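Local structure of multicopper oxidase (Arthrobacter sp. FB24, 3GDC) at residues R22-T27 with L34-I39; A41-F46 with K55-N60; E203-H208 with L258-P263. The protein probably couples the one-electron oxidation of phenolic substrates to the reduction of dioxygen to water at its copper sites, as laccase-type multicopper oxidases do. One frame throughout, in Å; residues are numbered along the deposited sequence.

Contact 1. Residues R22-T27 with L34-I39; sequences RGRTST and LREWDI
Arg24 and Asp38 are joined by a salt bridge across this antiparallel hairpin, in which strands 24-27 and 34-39 pair through backbone hydrogen bonds and side chains add contacts on both faces. Arg24 N donates to Glu36 O at 2.9 Å and Glu36 N donates back to Arg24 O; Ser26 and Leu34 repeat this hydrogen-bonded pattern, and between them Thr25 faces Arg35 as a non-hydrogen-bonded pair.

The salt bridge is end-on and two-pronged. Arg24 NH1 stands 3.0 Å from Asp38 OD2, approaching from above the carboxylate plane, while Arg24 NH2 gives a straighter bond to Asp38 OD1, on the syn side but tilted from that plane. The same side chain crosses Glu36, whose CB lies over one guanidinium face; Glu36 OE1 is bonded to His79.

Arg35, on the Thr25 side, bends at chi3 (-64°) and thereby returns its NH1 to Arg22 O at 2.8 Å, on a carbonyl lone pair and within the guanidinium plane. Thr25 CG2 covers one face of that group, 3.5 Å from Arg35 NH1, and Asp74 takes NE in a salt bridge. Gly23 CA rests over a face of the Trp37 indole, 3.3 Å from NE1, which donates to Asp21 O.

A water links Ser26 OG, Leu34 O and Glu36 OE2.

Strand 33-49 also pairs in parallel with strand 75-82, and strand 20-27 with strand 67-71, on whose Leu68 Trp37 packs.

Contact 2. Residues A41-F46 with K55-N60; sequences AVDKDF and KGWSYN
Ser58 meets Val42 through both backbone and side chain, and its short side chain can be followed outward. CB lies 3.9 Å from Phe46 CZ. Placed between the backbone N and the carbonyl carbon (chi1 65°), OG turns back to donate to Val42 O at 3.1 Å. Ser58 N donates to the same oxygen at 2.9 Å, from the opposite face of the carbonyl plane, so one residue grips this acceptor twice. OG also lies 3.3 Å from Val42 CG2 and in the plane of the Phe46 ring, at its edge near CZ.

The setting is an antiparallel beta hairpin of strands 33-49 and 52-59 in a cupredoxin-type domain of the multicopper oxidase family. Lys44 and Gly56 form its next hydrogen-bonded pair, and Phe46 CE2 passes 4.2 Å from Gly56 CA.

On the other face Asp43 and Trp57 run side by side, Asp43 OD1 being 3.1 Å from Trp57 CD1, while OD2 is held by Ala85 N. The Trp57 side chain comes within about 5 Å of a bound copper, and its ring meets those of His88 and His141, which with Cys133 bind a copper, evidently this one. Further along this face, Lys55 folds at chi3 and chi4 to bring NZ onto the syn lone pair of Asp45 OD1, at 3.0 Å.

Contact 3. Residues E203-H208 with L258-P263; sequences ELVRIH and LRFPYP
Leu204 and Arg259 cross at a slant, the leucine CB lying over one face of the guanidinium group, 3.8 Å from Arg259 CZ and displaced toward its rim. The arginine chain is extended from CG to NE, which carries the flat group past the backbone of Glu203 and over the leucine; along the way its CB and CG each pass 3.6 Å from Glu203 O. NH1 has its hydrogen-bond partner in His202 O, just before residues 203-208, so the group is tied to the same run of chain that it covers.

On the other side of the backbone the groups are apolar. Val205 points CG2 at the edge of the Phe260 ring, 4.2 Å from CE2, rather than lying over its face. With chi1 at 71°, which tucks CG over its own main chain, Leu258 sends CD2 to within 4.3 Å of both Val205 CB and Ile207 CD1, while its CD1 covers one face of the Phe260 ring. Phe284 of strand 281-287 also meets that ring, which places the cluster between the two sheets of this cupredoxin-type domain. Further along the loop, Pro261 and Tyr262 pack on Val95 and His96 of the second subunit.

Within these two segments the backbones form one antiparallel hydrogen-bonded pair, at the end of the pairing of strands 205-211 and 253-258: Val205 N reaches Leu258 O at 2.8 Å, and Leu258 N returns to Val205 O.

Next to it Arg259 CA makes a CA-H...O contact with Glu203 O; one residue on, a water donates to Glu203 O and accepts from Phe260 N. The chemistry thus implies a changeover from direct pairing to a water-mediated link, with apolar contacts on the inner side and a cationic group on the outer.

In the fold
Contacts 1 and 2 are successive hairpins sharing strand 33-49 in one sheet, and they touch where Ile39 packs on Tyr59 and Asn60. Contact 3 lies in the second cupredoxin-type domain and touches neither; its centre and that of contact 2 lie on opposite sides of the chain's centre. None is wholly core: each has buried and exposed residues. In both hairpins several backbone pairs are supplemented by a salt bridge between exposed side chains, whereas contact 3 has one pair and relies more on apolar contact where strand gives way to loop. Contact 2 alone brings a side chain within about 5 Å of copper.

Contact 1. Residues R22-T27 with L34-I39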
loop_
_atom_site.group_PDB
_atom_site.type_symbol
_atom_site.label_atom_id
_atom_site.label_comp_id
_atom_site.label_asym_id
_atom_site.label_seq_id
_atom_site.Cartn_x
_atom_site.Cartn_y
_atom_site.Cartn_z
ATOM N N ARG A 22 -18.500 -12.626 22.503
ATOM C CA ARG A 22 -17.880 -13.911 22.833
ATOM C C ARG A 22 -18.814 -15.108 22.619
ATOM O O ARG A 22 -18.410 -16.257 22.800
ATOM C CB ARG A 22 -17.315 -13.871 24.251
ATOM C CG ARG A 22 -16.141 -12.891 24.373
ATOM C CD ARG A 22 -15.683 -12.686 25.802
ATOM N NE ARG A 22 -14.549 -11.758 25.853
ATOM C CZ ARG A 22 -14.627 -10.436 25.677
ATOM N NH1 ARG A 22 -15.798 -9.835 25.439
ATOM N NH2 ARG A 22 -13.517 -9.707 25.741
ATOM N N GLY A 23 -20.047 -14.833 22.207
ATOM C CA GLY A 23 -21.001 -15.886 21.857
ATOM C C GLY A 23 -21.518 -16.636 23.069
ATOM O O GLY A 23 -21.392 -16.171 24.208
ATOM N N ARG A 24 -22.112 -17.796 22.820
ATOM C CA ARG A 24 -22.478 -18.700 23.900
ATOM C C ARG A 24 -21.577 -19.923 23.840
ATOM O O ARG A 24 -21.296 -20.454 22.763
ATOM C CB ARG A 24 -23.961 -19.083 23.850
ATOM C CG ARG A 24 -24.427 -19.668 22.544
ATOM C CD ARG A 24 -25.893 -20.065 22.634
ATOM N NE ARG A 24 -26.348 -20.645 21.377
ATOM C CZ ARG A 24 -26.877 -19.949 20.377
ATOM N NH1 ARG A 24 -27.035 -18.634 20.485
ATOM N NH2 ARG A 24 -27.248 -20.573 19.268
ATOM N N THR A 25 -21.089 -20.338 25.002
ATOM C CA THR A 25 -20.081 -21.382 25.062
ATOM C C THR A 25 -20.574 -22.621 25.795
ATOM O O THR A 25 -21.458 -22.551 26.648
ATOM C CB THR A 25 -18.796 -20.899 25.758
ATOM O OG1 THR A 25 -19.128 -20.337 27.031
ATOM C CG2 THR A 25 -18.084 -19.841 24.911
ATOM N N SER A 26 -19.981 -23.746 25.421
ATOM C CA SER A 26 -20.144 -25.010 26.111
ATOM C C SER A 26 -18.833 -25.765 25.934
ATOM O O SER A 26 -17.992 -25.381 25.109
ATOM C CB SER A 26 -21.333 -25.791 25.541
ATOM O OG SER A 26 -21.249 -25.909 24.130
ATOM N N THR A 27 -18.654 -26.824 26.720
ATOM C CA THR A 27 -17.443 -27.631 26.676
ATOM C C THR A 27 -17.686 -28.916 25.896
ATOM O O THR A 27 -18.687 -29.615 26.117
ATOM C CB THR A 27 -16.955 -27.970 28.099
ATOM O OG1 THR A 27 -16.995 -26.786 28.907
ATOM C CG2 THR A 27 -15.533 -28.513 28.070
ATOM N N LEU A 34 -16.806 -24.938 22.665
ATOM C CA LEU A 34 -17.692 -24.761 21.522
ATOM C C LEU A 34 -18.362 -23.401 21.664
ATOM O O LEU A 34 -19.080 -23.149 22.631
ATOM C CB LEU A 34 -18.742 -25.875 21.461
ATOM C CG LEU A 34 -19.814 -25.745 20.367
ATOM C CD1 LEU A 34 -19.214 -25.860 18.958
ATOM C CD2 LEU A 34 -20.917 -26.779 20.558
ATOM N N ARG A 35 -18.126 -22.522 20.693
ATOM C CA ARG A 35 -18.590 -21.145 20.788
ATOM C C ARG A 35 -19.562 -20.884 19.643
ATOM O O ARG A 35 -19.246 -21.183 18.492
ATOM C CB ARG A 35 -17.376 -20.211 20.712
ATOM C CG ARG A 35 -17.624 -18.801 21.140
ATOM C CD ARG A 35 -16.327 -17.982 21.051
ATOM N NE ARG A 35 -15.284 -18.445 21.967
ATOM C CZ ARG A 35 -15.181 -18.098 23.250
ATOM N NH1 ARG A 35 -16.050 -17.263 23.804
ATOM N NH2 ARG A 35 -14.184 -18.586 23.985
ATOM N N GLU A 36 -20.735 -20.344 19.953
ATOM C CA GLU A 36 -21.809 -20.199 18.955
ATOM C C GLU A 36 -22.461 -18.824 18.923
ATOM O O GLU A 36 -22.633 -18.172 19.949
ATOM C CB GLU A 36 -22.904 -21.248 19.168
ATOM C CG GLU A 36 -22.374 -22.650 19.347
ATOM C CD GLU A 36 -23.473 -23.633 19.620
ATOM O OE1 GLU A 36 -24.312 -23.838 18.720
ATOM O OE2 GLU A 36 -23.491 -24.200 20.735
ATOM N N TRP A 37 -22.862 -18.404 17.728
ATOM C CA TRP A 37 -23.557 -17.137 17.573
ATOM C C TRP A 37 -24.734 -17.308 16.642
ATOM O O TRP A 37 -24.698 -18.143 15.736
ATOM C CB TRP A 37 -22.641 -16.088 16.944
ATOM C CG TRP A 37 -21.414 -15.712 17.700
ATOM C CD1 TRP A 37 -21.279 -14.673 18.565
ATOM C CD2 TRP A 37 -20.122 -16.334 17.611
ATOM N NE1 TRP A 37 -19.992 -14.615 19.035
ATOM C CE2 TRP A 37 -19.258 -15.619 18.465
ATOM C CE3 TRP A 37 -19.616 -17.431 16.899
ATOM C CZ2 TRP A 37 -17.912 -15.957 18.627
ATOM C CZ3 TRP A 37 -18.274 -17.771 17.056
ATOM C CH2 TRP A 37 -17.436 -17.028 17.910
ATOM N N ASP A 38 -25.762 -16.492 16.845
ATOM C CA ASP A 38 -26.843 -16.365 15.872
ATOM C C ASP A 38 -26.679 -15.044 15.139
ATOM O O ASP A 38 -26.618 -13.982 15.772
ATOM C CB ASP A 38 -28.212 -16.369 16.554
ATOM C CG ASP A 38 -28.426 -17.582 17.418
ATOM O OD1 ASP A 38 -28.054 -18.685 16.982
ATOM O OD2 ASP A 38 -28.961 -17.424 18.535
ATOM N N ILE A 39 -26.611 -15.113 13.815
ATOM C CA ILE A 39 -26.433 -13.924 12.984
ATOM C C ILE A 39 -27.560 -13.919 11.959
ATOM O O ILE A 39 -27.809 -14.931 11.285
ATOM C CB ILE A 39 -25.032 -13.919 12.296
ATOM C CG1 ILE A 39 -23.909 -13.823 13.351
ATOM C CG2 ILE A 39 -24.925 -12.788 11.264
ATOM C CD1 ILE A 39 -22.479 -13.652 12.794
HETATM O O HOH W 1 -22.005 -23.820 22.808
#

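Contact 2. Residues A41-F46 with K55-N60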
loop_
_atom_site.group_PDB
_atom_site.type_symbol
_atom_site.label_atom_id
_atom_site.label_comp_id
_atom_site.label_asym_id
_atom_site.label_seq_id
_atom_site.Cartn_x
_atom_site.Cartn_y
_atom_site.Cartn_z
ATOM N N ALA A 41 -29.220 -11.735 8.633
ATOM C CA ALA A 41 -29.142 -10.642 7.658
ATOM C C ALA A 41 -30.495 -9.934 7.591
ATOM O O ALA A 41 -31.538 -10.565 7.401
ATOM C CB ALA A 41 -28.691 -11.139 6.274
ATOM N N VAL A 42 -30.484 -8.627 7.818
ATOM C CA VAL A 42 -31.727 -7.859 7.880
ATOM C C VAL A 42 -31.574 -6.556 7.108
ATOM O O VAL A 42 -30.549 -5.878 7.220
ATOM C CB VAL A 42 -32.173 -7.534 9.347
ATOM C CG1 VAL A 42 -32.420 -8.789 10.144
ATOM C CG2 VAL A 42 -31.154 -6.669 10.062
ATOM N N ASP A 43 -32.600 -6.214 6.334
ATOM C CA ASP A 43 -32.624 -4.951 5.616
ATOM C C ASP A 43 -33.083 -3.882 6.606
ATOM O O ASP A 43 -34.098 -4.052 7.285
ATOM C CB ASP A 43 -33.580 -5.040 4.423
ATOM C CG ASP A 43 -33.196 -6.135 3.437
ATOM O OD1 ASP A 43 -32.026 -6.584 3.447
ATOM O OD2 ASP A 43 -34.078 -6.554 2.650
ATOM N N LYS A 44 -32.320 -2.800 6.707
ATOM C CA LYS A 44 -32.550 -1.780 7.730
ATOM C C LYS A 44 -32.077 -0.430 7.220
ATOM O O LYS A 44 -31.006 -0.333 6.629
ATOM C CB LYS A 44 -31.793 -2.140 9.014
ATOM C CG LYS A 44 -32.019 -1.190 10.194
ATOM C CD LYS A 44 -31.575 -1.809 11.509
ATOM C CE LYS A 44 -31.747 -0.829 12.662
ATOM N NZ LYS A 44 -31.021 -1.261 13.896
ATOM N N ASP A 45 -32.879 0.601 7.471
ATOM C CA ASP A 45 -32.494 1.983 7.183
ATOM C C ASP A 45 -31.682 2.563 8.330
ATOM O O ASP A 45 -32.005 2.339 9.502
ATOM C CB ASP A 45 -33.735 2.854 6.963
ATOM C CG ASP A 45 -34.452 2.544 5.666
ATOM O OD1 ASP A 45 -33.920 1.774 4.836
ATOM O OD2 ASP A 45 -35.554 3.099 5.464
ATOM N N PHE A 46 -30.643 3.323 7.975
ATOM C CA PHE A 46 -29.768 3.987 8.932
ATOM C C PHE A 46 -29.615 5.448 8.524
ATOM O O PHE A 46 -29.357 5.740 7.359
ATOM C CB PHE A 46 -28.387 3.330 8.946
ATOM C CG PHE A 46 -28.406 1.866 9.319
ATOM C CD1 PHE A 46 -28.387 1.477 10.656
ATOM C CD2 PHE A 46 -28.419 0.881 8.334
ATOM C CE1 PHE A 46 -28.390 0.110 11.018
ATOM C CE2 PHE A 46 -28.431 -0.483 8.675
ATOM C CZ PHE A 46 -28.404 -0.868 10.016
ATOM N N LYS A 55 -30.109 2.869 2.935
ATOM C CA LYS A 55 -30.817 1.583 2.924
ATOM C C LYS A 55 -29.771 0.475 3.009
ATOM O O LYS A 55 -29.147 0.105 2.006
ATOM C CB LYS A 55 -31.675 1.428 1.664
ATOM C CG LYS A 55 -32.653 2.592 1.421
ATOM C CD LYS A 55 -33.782 2.198 0.467
ATOM C CE LYS A 55 -34.759 1.206 1.114
ATOM N NZ LYS A 55 -35.526 1.801 2.249
ATOM N N GLY A 56 -29.547 -0.003 4.228
ATOM C CA GLY A 56 -28.502 -0.978 4.493
ATOM C C GLY A 56 -28.962 -2.425 4.451
ATOM O O GLY A 56 -30.149 -2.730 4.592
ATOM N N TRP A 57 -27.994 -3.297 4.192
ATOM C CA TRP A 57 -28.121 -4.723 4.405
ATOM C C TRP A 57 -27.157 -5.002 5.552
ATOM O O TRP A 57 -25.947 -4.772 5.419
ATOM C CB TRP A 57 -27.670 -5.491 3.169
ATOM C CG TRP A 57 -28.553 -5.344 1.965
ATOM C CD1 TRP A 57 -29.854 -4.918 1.931
ATOM C CD2 TRP A 57 -28.199 -5.654 0.613
ATOM N NE1 TRP A 57 -30.327 -4.932 0.635
ATOM C CE2 TRP A 57 -29.332 -5.380 -0.192
ATOM C CE3 TRP A 57 -27.028 -6.121 0.000
ATOM C CZ2 TRP A 57 -29.327 -5.563 -1.584
ATOM C CZ3 TRP A 57 -27.026 -6.312 -1.378
ATOM C CH2 TRP A 57 -28.165 -6.024 -2.156
ATOM N N SER A 58 -27.679 -5.472 6.672
ATOM C CA SER A 58 -26.871 -5.565 7.879
ATOM C C SER A 58 -27.004 -6.910 8.567
ATOM O O SER A 58 -28.065 -7.530 8.538
ATOM C CB SER A 58 -27.263 -4.465 8.869
ATOM O OG SER A 58 -28.585 -4.651 9.330
ATOM N N TYR A 59 -25.923 -7.337 9.203
ATOM C CA TYR A 59 -25.965 -8.474 10.107
ATOM C C TYR A 59 -26.387 -7.992 11.494
ATOM O O TYR A 59 -25.700 -7.152 12.098
ATOM C CB TYR A 59 -24.589 -9.124 10.199
ATOM C CG TYR A 59 -24.049 -9.742 8.932
ATOM C CD1 TYR A 59 -24.699 -10.820 8.309
ATOM C CD2 TYR A 59 -22.842 -9.295 8.386
ATOM C CE1 TYR A 59 -24.182 -11.399 7.156
ATOM C CE2 TYR A 59 -22.304 -9.892 7.231
ATOM C CZ TYR A 59 -22.988 -10.940 6.623
ATOM O OH TYR A 59 -22.458 -11.531 5.491
ATOM N N ASN A 60 -27.510 -8.521 11.991
ATOM C CA ASN A 60 -28.050 -8.180 13.317
ATOM C C ASN A 60 -28.373 -6.691 13.494
ATOM O O ASN A 60 -28.303 -6.156 14.612
ATOM C CB ASN A 60 -27.116 -8.667 14.443
ATOM C CG ASN A 60 -27.164 -10.177 14.638
ATOM O OD1 ASN A 60 -27.898 -10.885 13.947
ATOM N ND2 ASN A 60 -26.371 -10.674 15.579
#

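Contact 3. Residues E203-H208 with L258-P263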
loop_
_atom_site.group_PDB
_atom_site.type_symbol
_atom_site.label_atom_id
_atom_site.label_comp_id
_atom_site.label_asym_id
_atom_site.label_seq_id
_atom_site.Cartn_x
_atom_site.Cartn_y
_atom_site.Cartn_z
ATOM N N GLU A 203 -1.661 4.008 29.622
ATOM C CA GLU A 203 -2.252 2.668 29.535
ATOM C C GLU A 203 -2.025 2.032 28.165
ATOM O O GLU A 203 -1.971 2.725 27.153
ATOM C CB GLU A 203 -3.754 2.715 29.808
ATOM C CG GLU A 203 -4.133 2.775 31.279
ATOM C CD GLU A 203 -5.541 2.247 31.536
ATOM O OE1 GLU A 203 -6.378 2.278 30.599
ATOM O OE2 GLU A 203 -5.808 1.796 32.677
ATOM N N LEU A 204 -1.903 0.711 28.132
ATOM C CA LEU A 204 -1.741 0.019 26.855
ATOM C C LEU A 204 -3.065 -0.113 26.101
ATOM O O LEU A 204 -3.964 -0.852 26.521
ATOM C CB LEU A 204 -1.111 -1.358 27.051
ATOM C CG LEU A 204 -0.779 -2.111 25.759
ATOM C CD1 LEU A 204 0.207 -1.339 24.893
ATOM C CD2 LEU A 204 -0.214 -3.485 26.111
ATOM N N VAL A 205 -3.169 0.609 24.988
ATOM C CA VAL A 205 -4.359 0.586 24.140
ATOM C C VAL A 205 -4.074 -0.325 22.941
ATOM O O VAL A 205 -3.040 -0.182 22.298
ATOM C CB VAL A 205 -4.733 2.016 23.673
ATOM C CG1 VAL A 205 -5.894 1.978 22.657
ATOM C CG2 VAL A 205 -5.073 2.904 24.876
ATOM N N ARG A 206 -4.977 -1.272 22.666
ATOM C CA ARG A 206 -4.820 -2.209 21.564
ATOM C C ARG A 206 -6.042 -2.082 20.650
ATOM O O ARG A 206 -7.179 -2.304 21.074
ATOM C CB ARG A 206 -4.676 -3.660 22.081
ATOM C CG ARG A 206 -4.608 -4.731 21.001
ATOM C CD ARG A 206 -4.266 -6.129 21.570
ATOM N NE ARG A 206 -2.937 -6.136 22.184
ATOM C CZ ARG A 206 -2.622 -6.772 23.316
ATOM N NH1 ARG A 206 -3.535 -7.474 23.966
ATOM N NH2 ARG A 206 -1.381 -6.694 23.794
ATOM N N ILE A 207 -5.794 -1.721 19.401
ATOM C CA ILE A 207 -6.870 -1.498 18.447
ATOM C C ILE A 207 -6.804 -2.542 17.335
ATOM O O ILE A 207 -5.765 -2.719 16.704
ATOM C CB ILE A 207 -6.769 -0.082 17.807
ATOM C CG1 ILE A 207 -6.722 1.008 18.884
ATOM C CG2 ILE A 207 -7.936 0.150 16.820
ATOM C CD1 ILE A 207 -6.307 2.399 18.339
ATOM N N HIS A 208 -7.926 -3.205 17.086
ATOM C CA HIS A 208 -8.062 -4.055 15.913
ATOM C C HIS A 208 -8.653 -3.214 14.786
ATOM O O HIS A 208 -9.838 -2.895 14.811
ATOM C CB HIS A 208 -8.969 -5.241 16.231
ATOM C CG HIS A 208 -8.443 -6.078 17.348
ATOM N ND1 HIS A 208 -7.552 -7.109 17.150
ATOM C CD2 HIS A 208 -8.629 -5.987 18.685
ATOM C CE1 HIS A 208 -7.233 -7.638 18.318
ATOM N NE2 HIS A 208 -7.864 -6.969 19.266
ATOM N N LEU A 258 -0.505 1.100 21.403
ATOM C CA LEU A 258 0.169 2.292 21.900
ATOM C C LEU A 258 -0.165 2.656 23.342
ATOM O O LEU A 258 -1.124 2.155 23.916
ATOM C CB LEU A 258 -0.096 3.481 20.970
ATOM C CG LEU A 258 -1.481 4.122 20.930
ATOM C CD1 LEU A 258 -1.339 5.441 20.188
ATOM C CD2 LEU A 258 -2.492 3.239 20.227
ATOM N N ARG A 259 0.657 3.536 23.917
ATOM C CA ARG A 259 0.377 4.169 25.202
ATOM C C ARG A 259 0.459 5.675 24.964
ATOM O O ARG A 259 1.471 6.157 24.457
ATOM C CB ARG A 259 1.412 3.759 26.254
ATOM C CG ARG A 259 1.555 2.268 26.448
ATOM C CD ARG A 259 2.691 1.941 27.418
ATOM N NE ARG A 259 2.785 0.499 27.681
ATOM C CZ ARG A 259 2.154 -0.134 28.670
ATOM N NH1 ARG A 259 1.372 0.532 29.517
ATOM N NH2 ARG A 259 2.312 -1.447 28.820
ATOM N N PHE A 260 -0.597 6.404 25.315
ATOM C CA PHE A 260 -0.633 7.858 25.119
ATOM C C PHE A 260 0.130 8.545 26.256
ATOM O O PHE A 260 -0.282 8.447 27.410
ATOM C CB PHE A 260 -2.071 8.357 25.108
ATOM C CG PHE A 260 -2.856 7.961 23.887
ATOM C CD1 PHE A 260 -2.998 8.849 22.822
ATOM C CD2 PHE A 260 -3.485 6.718 23.815
ATOM C CE1 PHE A 260 -3.739 8.498 21.689
ATOM C CE2 PHE A 260 -4.234 6.363 22.684
ATOM C CZ PHE A 260 -4.361 7.249 21.625
ATOM N N PRO A 261 1.252 9.220 25.933
ATOM C CA PRO A 261 2.101 9.798 26.987
ATOM C C PRO A 261 1.548 11.076 27.622
ATOM O O PRO A 261 1.974 11.424 28.728
ATOM C CB PRO A 261 3.411 10.100 26.252
ATOM C CG PRO A 261 2.988 10.364 24.849
ATOM C CD PRO A 261 1.821 9.442 24.591
ATOM N N TYR A 262 0.618 11.754 26.948
ATOM C CA TYR A 262 0.129 13.063 27.393
ATOM C C TYR A 262 -1.397 13.156 27.384
ATOM O O TYR A 262 -2.037 12.634 26.478
ATOM C CB TYR A 262 0.724 14.186 26.521
ATOM C CG TYR A 262 2.225 14.299 26.615
ATOM C CD1 TYR A 262 2.837 14.654 27.821
ATOM C CD2 TYR A 262 3.044 14.051 25.506
ATOM C CE1 TYR A 262 4.209 14.755 27.931
ATOM C CE2 TYR A 262 4.436 14.156 25.603
ATOM C CZ TYR A 262 5.010 14.505 26.830
ATOM O OH TYR A 262 6.378 14.616 26.973
ATOM N N PRO A 263 -1.988 13.828 28.396
ATOM C CA PRO A 263 -3.442 13.987 28.421
ATOM C C PRO A 263 -3.896 14.984 27.363
ATOM O O PRO A 263 -3.069 15.740 26.846
ATOM C CB PRO A 263 -3.706 14.535 29.828
ATOM C CG PRO A 263 -2.451 15.262 30.179
ATOM C CD PRO A 263 -1.341 14.479 29.552
HETATM O O HOH W 2 -2.672 5.178 26.761
#